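Pyridoxine 4-oxidase (PDB 4HA6) catalyses the FAD-dependent oxidation of pyridoxine to pyridoxal, with molecular oxygen as electron acceptor, as a member of the GMC oxidoreductase family. Local coordinates at residues Asp39-Asn44 with Gln52-Asp57; Tyr56-Arg61 with Arg77-Gly82; Lys304-Ser309 with Ala415-Arg420. One frame throughout, in Å; residues are numbered along the deposited sequence.

Contact 1: residues Asp39-Asn44 with Gln52-Asp57; sequences DPDIWN and QGRSYD
R54 grips D39 side-on, with two of its nitrogens sharing one carboxylate oxygen. R54 NH2 sits 3.0 Å from D39 OD2, on the syn side, whereas R54 NE comes to the same OD2 from above the carboxylate plane at 3.3 Å. With D39 CG trans to the backbone N, chi1 (-167°) carries the carboxylate toward R54, and chi2 (-44°) turns OD2 to the guanidinium and OD1 back to the D41 amide in an Asx turn. D41 adds a second carboxylate to R54 NH2 and completes a salt-bridge network, but this contact is modelled so short that its exact geometry is doubtful. With an alanine in place of D39, R54 would probably lose its two-nitrogen grip and the Asx turn its acceptor.

The tighter packing lies beside the charges, where buried I42 meets the phenol end of Y56, I42 CD1 being 3.9 Å from Y56 CZ; Y56 OH also makes a weak bond to D39 OD2. D41 and R54 form the looser margin.

Both segments belong to the long excursion between strand 28-31 and strand 60-61. The 3-10 turn 40-43 is backed by strand 191-192, where W43 packs on R191 and R192.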
loop_
_atom_site.group_PDB
_atom_site.type_symbol
_atom_site.label_atom_id
_atom_site.label_comp_id
_atom_site.label_asym_id
_atom_site.label_seq_id
_atom_site.Cartn_x
_atom_site.Cartn_y
_atom_site.Cartn_z
ATOM N N ASP A 39 8.397 -7.899 18.978
ATOM C CA ASP A 39 7.035 -8.377 19.208
ATOM C C ASP A 39 6.749 -9.598 18.330
ATOM O O ASP A 39 6.780 -9.501 17.104
ATOM C CB ASP A 39 6.040 -7.248 18.900
ATOM C CG ASP A 39 4.635 -7.538 19.403
ATOM O OD1 ASP A 39 4.146 -8.676 19.229
ATOM O OD2 ASP A 39 4.014 -6.614 19.971
ATOM N N PRO A 40 6.466 -10.755 18.958
ATOM C CA PRO A 40 6.251 -12.020 18.240
ATOM C C PRO A 40 4.920 -12.068 17.484
ATOM O O PRO A 40 4.802 -12.817 16.505
ATOM C CB PRO A 40 6.252 -13.060 19.363
ATOM C CG PRO A 40 5.752 -12.319 20.549
ATOM C CD PRO A 40 6.324 -10.924 20.416
ATOM N N ASP A 41 3.938 -11.285 17.933
ATOM C CA ASP A 41 2.642 -11.198 17.257
ATOM C C ASP A 41 2.788 -10.771 15.786
ATOM O O ASP A 41 1.942 -11.102 14.948
ATOM C CB ASP A 41 1.704 -10.232 18.001
ATOM C CG ASP A 41 1.311 -10.735 19.387
ATOM O OD1 ASP A 41 1.133 -11.962 19.556
ATOM O OD2 ASP A 41 1.175 -9.898 20.307
ATOM N N ILE A 42 3.870 -10.046 15.487
ATOM C CA ILE A 42 4.149 -9.532 14.143
ATOM C C ILE A 42 4.164 -10.627 13.057
ATOM O O ILE A 42 3.720 -10.395 11.926
ATOM C CB ILE A 42 5.489 -8.744 14.108
ATOM C CG1 ILE A 42 5.456 -7.552 15.070
ATOM C CG2 ILE A 42 5.813 -8.264 12.696
ATOM C CD1 ILE A 42 6.753 -6.746 15.078
ATOM N N TRP A 43 4.660 -11.814 13.410
ATOM C CA TRP A 43 4.801 -12.907 12.442
ATOM C C TRP A 43 3.604 -13.855 12.401
ATOM O O TRP A 43 3.534 -14.765 11.561
ATOM C CB TRP A 43 6.109 -13.667 12.673
ATOM C CG TRP A 43 7.287 -12.813 12.359
ATOM C CD1 TRP A 43 7.885 -12.652 11.140
ATOM C CD2 TRP A 43 7.999 -11.967 13.271
ATOM N NE1 TRP A 43 8.931 -11.766 11.241
ATOM C CE2 TRP A 43 9.022 -11.332 12.540
ATOM C CE3 TRP A 43 7.873 -11.689 14.636
ATOM C CZ2 TRP A 43 9.918 -10.442 13.133
ATOM C CZ3 TRP A 43 8.764 -10.801 15.219
ATOM C CH2 TRP A 43 9.770 -10.188 14.469
ATOM N N ASN A 44 2.671 -13.625 13.313
ATOM C CA ASN A 44 1.404 -14.337 13.342
ATOM C C ASN A 44 0.416 -13.641 12.404
ATOM O O ASN A 44 -0.077 -12.553 12.727
ATOM C CB ASN A 44 0.879 -14.341 14.778
ATOM C CG ASN A 44 -0.441 -15.066 14.927
ATOM O OD1 ASN A 44 -0.898 -15.753 14.013
ATOM N ND2 ASN A 44 -1.059 -14.923 16.098
ATOM N N GLN A 52 -2.102 -2.757 15.312
ATOM C CA GLN A 52 -2.388 -1.321 15.223
ATOM C C GLN A 52 -2.498 -0.671 16.608
ATOM O O GLN A 52 -2.970 -1.298 17.564
ATOM C CB GLN A 52 -3.652 -1.077 14.390
ATOM C CG GLN A 52 -3.517 -1.522 12.937
ATOM C CD GLN A 52 -4.858 -1.640 12.215
ATOM O OE1 GLN A 52 -5.768 -0.830 12.419
ATOM N NE2 GLN A 52 -4.981 -2.654 11.359
ATOM N N GLY A 53 -2.041 0.574 16.719
ATOM C CA GLY A 53 -2.080 1.287 17.990
ATOM C C GLY A 53 -0.940 0.918 18.930
ATOM O O GLY A 53 -0.824 1.478 20.025
ATOM N N ARG A 54 -0.104 -0.033 18.510
ATOM C CA ARG A 54 1.087 -0.398 19.277
ATOM C C ARG A 54 2.221 0.594 19.033
ATOM O O ARG A 54 2.075 1.536 18.248
ATOM C CB ARG A 54 1.548 -1.821 18.947
ATOM C CG ARG A 54 0.890 -2.902 19.795
ATOM C CD ARG A 54 0.451 -4.065 18.931
ATOM N NE ARG A 54 1.099 -5.326 19.272
ATOM C CZ ARG A 54 0.449 -6.433 19.624
ATOM N NH1 ARG A 54 -0.878 -6.447 19.688
ATOM N NH2 ARG A 54 1.126 -7.534 19.910
ATOM N N SER A 55 3.351 0.356 19.693
ATOM C CA SER A 55 4.476 1.296 19.732
ATOM C C SER A 55 5.111 1.629 18.365
ATOM O O SER A 55 5.566 2.759 18.139
ATOM C CB SER A 55 5.541 0.769 20.706
ATOM O OG SER A 55 6.689 1.593 20.716
ATOM N N TYR A 56 5.135 0.646 17.466
ATOM C CA TYR A 56 5.805 0.780 16.167
ATOM C C TYR A 56 4.836 1.129 15.024
ATOM O O TYR A 56 5.089 0.809 13.855
ATOM C CB TYR A 56 6.570 -0.507 15.843
ATOM C CG TYR A 56 5.797 -1.774 16.168
ATOM C CD1 TYR A 56 5.921 -2.390 17.414
ATOM C CD2 TYR A 56 4.939 -2.353 15.232
ATOM C CE1 TYR A 56 5.216 -3.544 17.717
ATOM C CE2 TYR A 56 4.231 -3.504 15.525
ATOM C CZ TYR A 56 4.375 -4.095 16.768
ATOM O OH TYR A 56 3.671 -5.243 17.059
ATOM N N ASP A 57 3.735 1.793 15.376
ATOM C CA ASP A 57 2.721 2.233 14.417
ATOM C C ASP A 57 2.570 3.751 14.543
ATOM O O ASP A 57 2.255 4.258 15.627
ATOM C CB ASP A 57 1.389 1.489 14.674
ATOM C CG ASP A 57 0.178 2.131 13.970
ATOM O OD1 ASP A 57 0.345 2.889 12.987
ATOM O OD2 ASP A 57 -0.963 1.852 14.404
#

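Contact 2: residues Tyr56-Arg61 with Arg77-Gly82. With FAD (flavin-adenine dinucleotide), chain B.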
loop_
_atom_site.group_PDB
_atom_site.type_symbol
_atom_site.label_atom_id
_atom_site.label_comp_id
_atom_site.label_asym_id
_atom_site.label_seq_id
_atom_site.Cartn_x
_atom_site.Cartn_y
_atom_site.Cartn_z
ATOM N N TYR A 56 5.135 0.646 17.466
ATOM C CA TYR A 56 5.805 0.780 16.167
ATOM C C TYR A 56 4.836 1.129 15.024
ATOM O O TYR A 56 5.089 0.809 13.855
ATOM C CB TYR A 56 6.570 -0.507 15.843
ATOM C CG TYR A 56 5.797 -1.774 16.168
ATOM C CD1 TYR A 56 5.921 -2.390 17.414
ATOM C CD2 TYR A 56 4.939 -2.353 15.232
ATOM C CE1 TYR A 56 5.216 -3.544 17.717
ATOM C CE2 TYR A 56 4.231 -3.504 15.525
ATOM C CZ TYR A 56 4.375 -4.095 16.768
ATOM O OH TYR A 56 3.671 -5.243 17.059
ATOM N N ASP A 57 3.735 1.793 15.376
ATOM C CA ASP A 57 2.721 2.233 14.417
ATOM C C ASP A 57 2.570 3.751 14.543
ATOM O O ASP A 57 2.255 4.258 15.627
ATOM C CB ASP A 57 1.389 1.489 14.674
ATOM C CG ASP A 57 0.178 2.131 13.970
ATOM O OD1 ASP A 57 0.345 2.889 12.987
ATOM O OD2 ASP A 57 -0.963 1.852 14.404
ATOM N N TRP A 58 2.801 4.463 13.438
ATOM C CA TRP A 58 2.759 5.930 13.413
ATOM C C TRP A 58 1.384 6.476 13.810
ATOM O O TRP A 58 1.287 7.492 14.513
ATOM C CB TRP A 58 3.144 6.468 12.028
ATOM C CG TRP A 58 4.594 6.275 11.640
ATOM C CD1 TRP A 58 5.144 5.177 11.029
ATOM C CD2 TRP A 58 5.674 7.215 11.822
ATOM N NE1 TRP A 58 6.497 5.377 10.824
ATOM C CE2 TRP A 58 6.847 6.615 11.310
ATOM C CE3 TRP A 58 5.761 8.501 12.372
ATOM C CZ2 TRP A 58 8.092 7.256 11.335
ATOM C CZ3 TRP A 58 6.994 9.138 12.393
ATOM C CH2 TRP A 58 8.144 8.514 11.878
ATOM N N ASP A 59 0.330 5.800 13.351
ATOM C CA ASP A 59 -1.046 6.159 13.702
ATOM C C ASP A 59 -1.419 7.617 13.366
ATOM O O ASP A 59 -1.752 8.394 14.253
ATOM C CB ASP A 59 -1.303 5.853 15.184
ATOM C CG ASP A 59 -2.772 5.863 15.533
ATOM O OD1 ASP A 59 -3.594 5.544 14.650
ATOM O OD2 ASP A 59 -3.107 6.186 16.689
ATOM N N TYR A 60 -1.363 7.977 12.084
ATOM C CA TYR A 60 -1.728 9.324 11.639
ATOM C C TYR A 60 -3.235 9.501 11.698
ATOM O O TYR A 60 -3.979 8.525 11.619
ATOM C CB TYR A 60 -1.289 9.558 10.188
ATOM C CG TYR A 60 0.182 9.373 9.944
ATOM C CD1 TYR A 60 1.074 10.428 10.146
ATOM C CD2 TYR A 60 0.686 8.153 9.493
ATOM C CE1 TYR A 60 2.434 10.268 9.923
ATOM C CE2 TYR A 60 2.047 7.991 9.252
ATOM C CZ TYR A 60 2.913 9.051 9.473
ATOM O OH TYR A 60 4.269 8.909 9.257
ATOM N N ARG A 61 -3.685 10.745 11.799
ATOM C CA ARG A 61 -5.110 11.037 11.817
ATOM C C ARG A 61 -5.421 12.007 10.669
ATOM O O ARG A 61 -4.819 13.077 10.581
ATOM C CB ARG A 61 -5.483 11.641 13.173
ATOM C CG ARG A 61 -6.966 11.837 13.375
ATOM C CD ARG A 61 -7.230 12.729 14.565
ATOM N NE ARG A 61 -8.578 13.297 14.543
ATOM C CZ ARG A 61 -8.923 14.392 13.865
ATOM N NH1 ARG A 61 -8.021 15.045 13.132
ATOM N NH2 ARG A 61 -10.176 14.836 13.914
ATOM N N ARG A 77 0.675 3.122 10.172
ATOM C CA ARG A 77 1.883 3.025 9.353
ATOM C C ARG A 77 3.032 2.385 10.137
ATOM O O ARG A 77 3.226 2.682 11.319
ATOM C CB ARG A 77 2.303 4.411 8.845
ATOM C CG ARG A 77 1.457 4.962 7.689
ATOM C CD ARG A 77 1.738 4.215 6.377
ATOM N NE ARG A 77 0.623 3.357 5.961
ATOM C CZ ARG A 77 0.635 2.600 4.867
ATOM N NH1 ARG A 77 1.700 2.590 4.078
ATOM N NH2 ARG A 77 -0.421 1.860 4.550
ATOM N N GLY A 78 3.791 1.506 9.486
ATOM C CA GLY A 78 4.931 0.874 10.132
ATOM C C GLY A 78 6.045 1.842 10.527
ATOM O O GLY A 78 6.486 2.654 9.703
ATOM N N ARG A 79 6.479 1.764 11.792
ATOM C CA ARG A 79 7.647 2.508 12.295
ATOM C C ARG A 79 8.649 1.551 12.959
ATOM O O ARG A 79 8.737 1.477 14.192
ATOM C CB ARG A 79 7.238 3.598 13.300
ATOM C CG ARG A 79 8.401 4.514 13.730
ATOM C CD ARG A 79 8.272 4.987 15.186
ATOM N NE ARG A 79 7.504 6.222 15.272
ATOM C CZ ARG A 79 6.321 6.338 15.870
ATOM N NH1 ARG A 79 5.767 5.290 16.472
ATOM N NH2 ARG A 79 5.696 7.508 15.877
ATOM N N LEU A 80 9.395 0.827 12.129
ATOM C CA LEU A 80 10.346 -0.200 12.568
ATOM C C LEU A 80 10.940 -0.816 11.309
ATOM O O LEU A 80 10.423 -0.588 10.198
ATOM C CB LEU A 80 9.671 -1.292 13.424
ATOM C CG LEU A 80 8.754 -2.340 12.781
ATOM C CD1 LEU A 80 8.389 -3.428 13.788
ATOM C CD2 LEU A 80 7.490 -1.707 12.186
ATOM N N ILE A 81 12.022 -1.578 11.470
ATOM C CA ILE A 81 12.658 -2.226 10.332
ATOM C C ILE A 81 11.621 -3.114 9.646
ATOM O O ILE A 81 11.022 -3.988 10.278
ATOM C CB ILE A 81 13.917 -3.023 10.755
ATOM C CG1 ILE A 81 15.093 -2.069 11.009
ATOM C CG2 ILE A 81 14.300 -4.039 9.693
ATOM C CD1 ILE A 81 15.646 -1.405 9.741
ATOM N N GLY A 82 11.371 -2.852 8.364
ATOM C CA GLY A 82 10.339 -3.574 7.641
ATOM C C GLY A 82 9.133 -2.704 7.341
ATOM O O GLY A 82 8.335 -3.021 6.444
HETATM P PA FAD B . 6.810 1.870 4.302
HETATM O O1A FAD B . 6.899 0.361 4.118
HETATM O O2A FAD B . 5.697 2.429 5.143
HETATM O O5B FAD B . 8.234 2.354 4.898
HETATM C C5B FAD B . 8.490 3.651 5.430
HETATM C C4B FAD B . 9.624 3.457 6.426
HETATM O O4B FAD B . 10.409 4.645 6.578
HETATM C C3B FAD B . 9.079 3.113 7.806
HETATM O O3B FAD B . 9.866 2.014 8.294
HETATM C C2B FAD B . 9.302 4.374 8.638
HETATM O O2B FAD B . 9.527 4.060 10.024
HETATM C C1B FAD B . 10.526 4.994 7.971
HETATM N N9A FAD B . 10.609 6.483 8.050
HETATM C C8A FAD B . 9.604 7.363 7.849
HETATM N N7A FAD B . 10.057 8.639 7.981
HETATM C C5A FAD B . 11.380 8.593 8.267
HETATM C C6A FAD B . 12.460 9.582 8.521
HETATM N N6A FAD B . 12.210 10.929 8.489
HETATM N N1A FAD B . 13.709 9.099 8.781
HETATM C C2A FAD B . 13.973 7.775 8.803
HETATM N N3A FAD B . 13.030 6.833 8.574
HETATM C C4A FAD B . 11.736 7.168 8.305
HETATM N N1 FAD B . -0.251 -3.848 0.847
HETATM C C2 FAD B . -0.476 -4.975 0.147
HETATM O O2 FAD B . -0.072 -5.033 -1.035
HETATM N N3 FAD B . -1.143 -6.026 0.661
HETATM C C4 FAD B . -1.614 -6.031 1.920
HETATM O O4 FAD B . -2.247 -7.016 2.383
HETATM C C4X FAD B . -1.404 -4.825 2.754
HETATM N N5 FAD B . -1.857 -4.738 4.021
HETATM C C5X FAD B . -1.633 -3.628 4.768
HETATM C C6 FAD B . -2.097 -3.553 6.080
HETATM C C7 FAD B . -1.861 -2.417 6.848
HETATM C C7M FAD B . -2.368 -2.354 8.268
HETATM C C8 FAD B . -1.105 -1.273 6.268
HETATM C C8M FAD B . -0.857 -0.043 7.100
HETATM C C9 FAD B . -0.633 -1.337 4.957
HETATM C C9A FAD B . -0.882 -2.477 4.192
HETATM N N10 FAD B . -0.416 -2.552 2.868
HETATM C C10 FAD B . -0.665 -3.714 2.124
HETATM C "C1'" FAD B . 0.315 -1.424 2.276
HETATM C "C2'" FAD B . 1.809 -1.680 2.161
HETATM O "O2'" FAD B . 2.310 -2.238 3.386
HETATM C "C3'" FAD B . 2.470 -0.330 1.875
HETATM O "O3'" FAD B . 1.809 0.269 0.749
HETATM C "C4'" FAD B . 3.953 -0.484 1.590
HETATM O "O4'" FAD B . 4.558 -1.144 2.716
HETATM C "C5'" FAD B . 4.618 0.871 1.327
HETATM O "O5'" FAD B . 6.025 0.718 1.500
HETATM P P FAD B . 6.975 2.004 1.435
HETATM O O1P FAD B . 8.427 1.580 1.257
HETATM O O2P FAD B . 6.381 3.023 0.484
HETATM O O3P FAD B . 6.774 2.638 2.894
#
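R79 lies across one face of the W58 indole along much of its length, so that a single side chain makes both a CH-pi and a cation-pi contact. R79 CB sits 3.5 Å from the centroid of the five-membered ring, and R79 CZ is 4.3 Å from that of the six-membered ring, only 19° off its normal. Y60 OH reaches the opposite face of the indole and is itself hydrogen-bonded to E255.

The two segments are joined by a single antiparallel beta bridge in the FAD-binding part of the GMC fold. D57 and G78 are its non-hydrogen-bonded pair, flanked by R79 N to Y56 O at 2.7 Å and W58 N to R77 O at 2.8 Å. The D57 carboxylate secures one end of the bridge: OD1 accepts from R77 N at 2.8 Å and, from the other face of its plane, from D59 N, which closes an Asx turn. At the other end the Y56 ring lies alongside L80, pointing the same way.

The cofactor meets the edge of the indole. W58 NE1 is close to both G78 O and the ribose hydroxyl FAD O2B, and makes a weak bond to each. R77 starts out with CG at the edge of the Y60 ring, then bends at chi2 (-72°) and again at chi3 to turn its guanidinium toward the flavin. There R77 NH2, also weakly bonded to H445 O, comes within 3.2 Å of the flavin methyl carbon FAD C8M.

Contact 3: residues Lys304-Ser309 with Ala415-Arg420; sequences KPVPPS and AGWRER
W417 pushes the far rim of its indole against the proline-rich segment 304-309, and the apolar contacts gather there. P307 comes from the opposite direction and sets its ring carbon CD 3.6 Å from W417 CH2. V306 touches the same corner more loosely, with V306 CG2 at 4.4 Å from W417 CZ3. With CG anti to the carbonyl carbon, chi1 (-72°) swings the W417 indole out toward 304-309, and the ring also packs on P152, L153 and A156 of helix 152-163 and on Y356 of strand 355-362.

Just beyond the tryptophan, E419 and R420 both face A301 in a classic beta bulge, where the short strand 418-421 pairs antiparallel with strand 293-302. Segment 304-309 follows that longer strand, so the indole bridges the two elements beside the bulge.

Polar groups contribute contacts rather than bonds. P305 O lies at the indole edge, 3.7 Å from W417 CZ3. K304 stretches past the G416 carbonyl, bringing K304 CE to 3.4 Å from G416 O, which is hydrogen-bonded to R303 NH2. The ammonium lies nearly over the indole, but with K304 NZ 5.5 Å from the six-membered ring centroid any cation-pi attraction is weak at most.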
loop_
_atom_site.group_PDB
_atom_site.type_symbol
_atom_site.label_atom_id
_atom_site.label_comp_id
_atom_site.label_asym_id
_atom_site.label_seq_id
_atom_site.Cartn_x
_atom_site.Cartn_y
_atom_site.Cartn_z
ATOM N N LYS A 304 -24.664 -19.978 11.669
ATOM C CA LYS A 304 -23.927 -20.865 12.562
ATOM C C LYS A 304 -22.580 -20.220 12.896
ATOM O O LYS A 304 -22.194 -19.258 12.238
ATOM C CB LYS A 304 -23.761 -22.232 11.909
ATOM C CG LYS A 304 -23.136 -22.234 10.531
ATOM C CD LYS A 304 -23.511 -23.542 9.843
ATOM C CE LYS A 304 -22.661 -23.841 8.630
ATOM N NZ LYS A 304 -22.999 -25.218 8.135
ATOM N N PRO A 305 -21.874 -20.718 13.931
ATOM C CA PRO A 305 -20.612 -20.073 14.331
ATOM C C PRO A 305 -19.564 -19.912 13.218
ATOM O O PRO A 305 -19.182 -20.889 12.579
ATOM C CB PRO A 305 -20.068 -21.020 15.407
ATOM C CG PRO A 305 -21.288 -21.642 16.004
ATOM C CD PRO A 305 -22.268 -21.791 14.871
ATOM N N VAL A 306 -19.100 -18.681 13.009
ATOM C CA VAL A 306 -18.010 -18.396 12.071
ATOM C C VAL A 306 -16.648 -18.679 12.718
ATOM O O VAL A 306 -16.237 -17.977 13.643
ATOM C CB VAL A 306 -18.038 -16.921 11.609
ATOM C CG1 VAL A 306 -16.860 -16.628 10.693
ATOM C CG2 VAL A 306 -19.343 -16.611 10.908
ATOM N N PRO A 307 -15.936 -19.704 12.219
ATOM C CA PRO A 307 -14.658 -20.143 12.787
ATOM C C PRO A 307 -13.548 -19.197 12.376
ATOM O O PRO A 307 -13.586 -18.698 11.251
ATOM C CB PRO A 307 -14.440 -21.521 12.140
ATOM C CG PRO A 307 -15.610 -21.727 11.166
ATOM C CD PRO A 307 -16.232 -20.396 10.955
ATOM N N PRO A 308 -12.562 -18.971 13.261
ATOM C CA PRO A 308 -11.520 -17.967 13.021
ATOM C C PRO A 308 -10.651 -18.353 11.833
ATOM O O PRO A 308 -10.423 -19.548 11.609
ATOM C CB PRO A 308 -10.697 -18.002 14.313
ATOM C CG PRO A 308 -10.853 -19.402 14.808
ATOM C CD PRO A 308 -12.264 -19.804 14.442
ATOM N N SER A 309 -10.179 -17.360 11.081
ATOM C CA SER A 309 -9.407 -17.619 9.864
ATOM C C SER A 309 -8.112 -18.352 10.179
ATOM O O SER A 309 -7.485 -18.102 11.209
ATOM C CB SER A 309 -9.095 -16.312 9.125
ATOM O OG SER A 309 -8.201 -16.525 8.037
ATOM N N ALA A 415 -26.067 -19.562 1.413
ATOM C CA ALA A 415 -27.221 -19.879 2.245
ATOM C C ALA A 415 -26.870 -20.754 3.448
ATOM O O ALA A 415 -27.591 -20.760 4.453
ATOM C CB ALA A 415 -28.292 -20.554 1.407
ATOM N N GLY A 416 -25.776 -21.499 3.355
ATOM C CA GLY A 416 -25.344 -22.309 4.482
ATOM C C GLY A 416 -24.791 -21.451 5.611
ATOM O O GLY A 416 -24.779 -21.867 6.781
ATOM N N TRP A 417 -24.340 -20.244 5.275
ATOM C CA TRP A 417 -23.710 -19.382 6.280
ATOM C C TRP A 417 -24.591 -18.222 6.709
ATOM O O TRP A 417 -24.509 -17.765 7.856
ATOM C CB TRP A 417 -22.370 -18.843 5.763
ATOM C CG TRP A 417 -21.331 -19.888 5.728
ATOM C CD1 TRP A 417 -20.985 -20.678 4.664
ATOM C CD2 TRP A 417 -20.508 -20.296 6.819
ATOM N NE1 TRP A 417 -19.990 -21.557 5.038
ATOM C CE2 TRP A 417 -19.681 -21.337 6.358
ATOM C CE3 TRP A 417 -20.392 -19.882 8.147
ATOM C CZ2 TRP A 417 -18.746 -21.966 7.179
ATOM C CZ3 TRP A 417 -19.467 -20.499 8.956
ATOM C CH2 TRP A 417 -18.653 -21.527 8.474
ATOM N N ARG A 418 -25.427 -17.753 5.781
ATOM C CA ARG A 418 -26.168 -16.511 5.946
ATOM C C ARG A 418 -27.445 -16.728 6.745
ATOM O O ARG A 418 -28.271 -17.562 6.383
ATOM C CB ARG A 418 -26.508 -15.926 4.556
ATOM C CG ARG A 418 -27.247 -14.591 4.585
ATOM C CD ARG A 418 -27.735 -14.163 3.181
ATOM N NE ARG A 418 -28.724 -15.105 2.644
ATOM C CZ ARG A 418 -28.484 -15.961 1.653
ATOM N NH1 ARG A 418 -27.295 -15.985 1.064
ATOM N NH2 ARG A 418 -29.435 -16.785 1.238
ATOM N N GLU A 419 -27.617 -15.987 7.834
ATOM C CA GLU A 419 -28.909 -15.989 8.521
ATOM C C GLU A 419 -29.750 -14.858 7.915
ATOM O O GLU A 419 -30.886 -15.073 7.477
ATOM C CB GLU A 419 -28.726 -15.844 10.043
ATOM C CG GLU A 419 -29.946 -15.339 10.810
ATOM C CD GLU A 419 -30.998 -16.407 11.047
ATOM O OE1 GLU A 419 -30.792 -17.571 10.631
ATOM O OE2 GLU A 419 -32.037 -16.074 11.662
ATOM N N ARG A 420 -29.160 -13.667 7.857
ATOM C CA ARG A 420 -29.764 -12.510 7.195
ATOM C C ARG A 420 -28.757 -11.363 7.143
ATOM O O ARG A 420 -27.757 -11.367 7.876
ATOM C CB ARG A 420 -31.006 -12.033 7.946
ATOM C CG ARG A 420 -30.688 -11.486 9.330
ATOM C CD ARG A 420 -31.849 -10.672 9.892
ATOM N NE ARG A 420 -31.457 -9.919 11.083
ATOM C CZ ARG A 420 -31.326 -10.457 12.294
ATOM N NH1 ARG A 420 -31.552 -11.753 12.472
ATOM N NH2 ARG A 420 -30.967 -9.703 13.328
#

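Overall arrangement
Contacts 1 and 2 share Y56 and D57, their centres 10 Å apart: the chain leaves the first directly into the second, and I42 CD1 packs on L80 CD1 between them. Contact 1 is a surface contact held mainly by charge. Contact 2 is partly buried, relies on backbone bonds and an arginine-indole cation-pi contact, and is the one of the three that meets FAD. Contact 3, also at the surface and about 34 Å from contact 2 between centres, joins strand 418-421 of the larger antiparallel sheet to the loop after strand 293-302, and packs a tryptophan rim against P307 and the chain beside it. It spans over a hundred residues; contacts 1 and 2 are local.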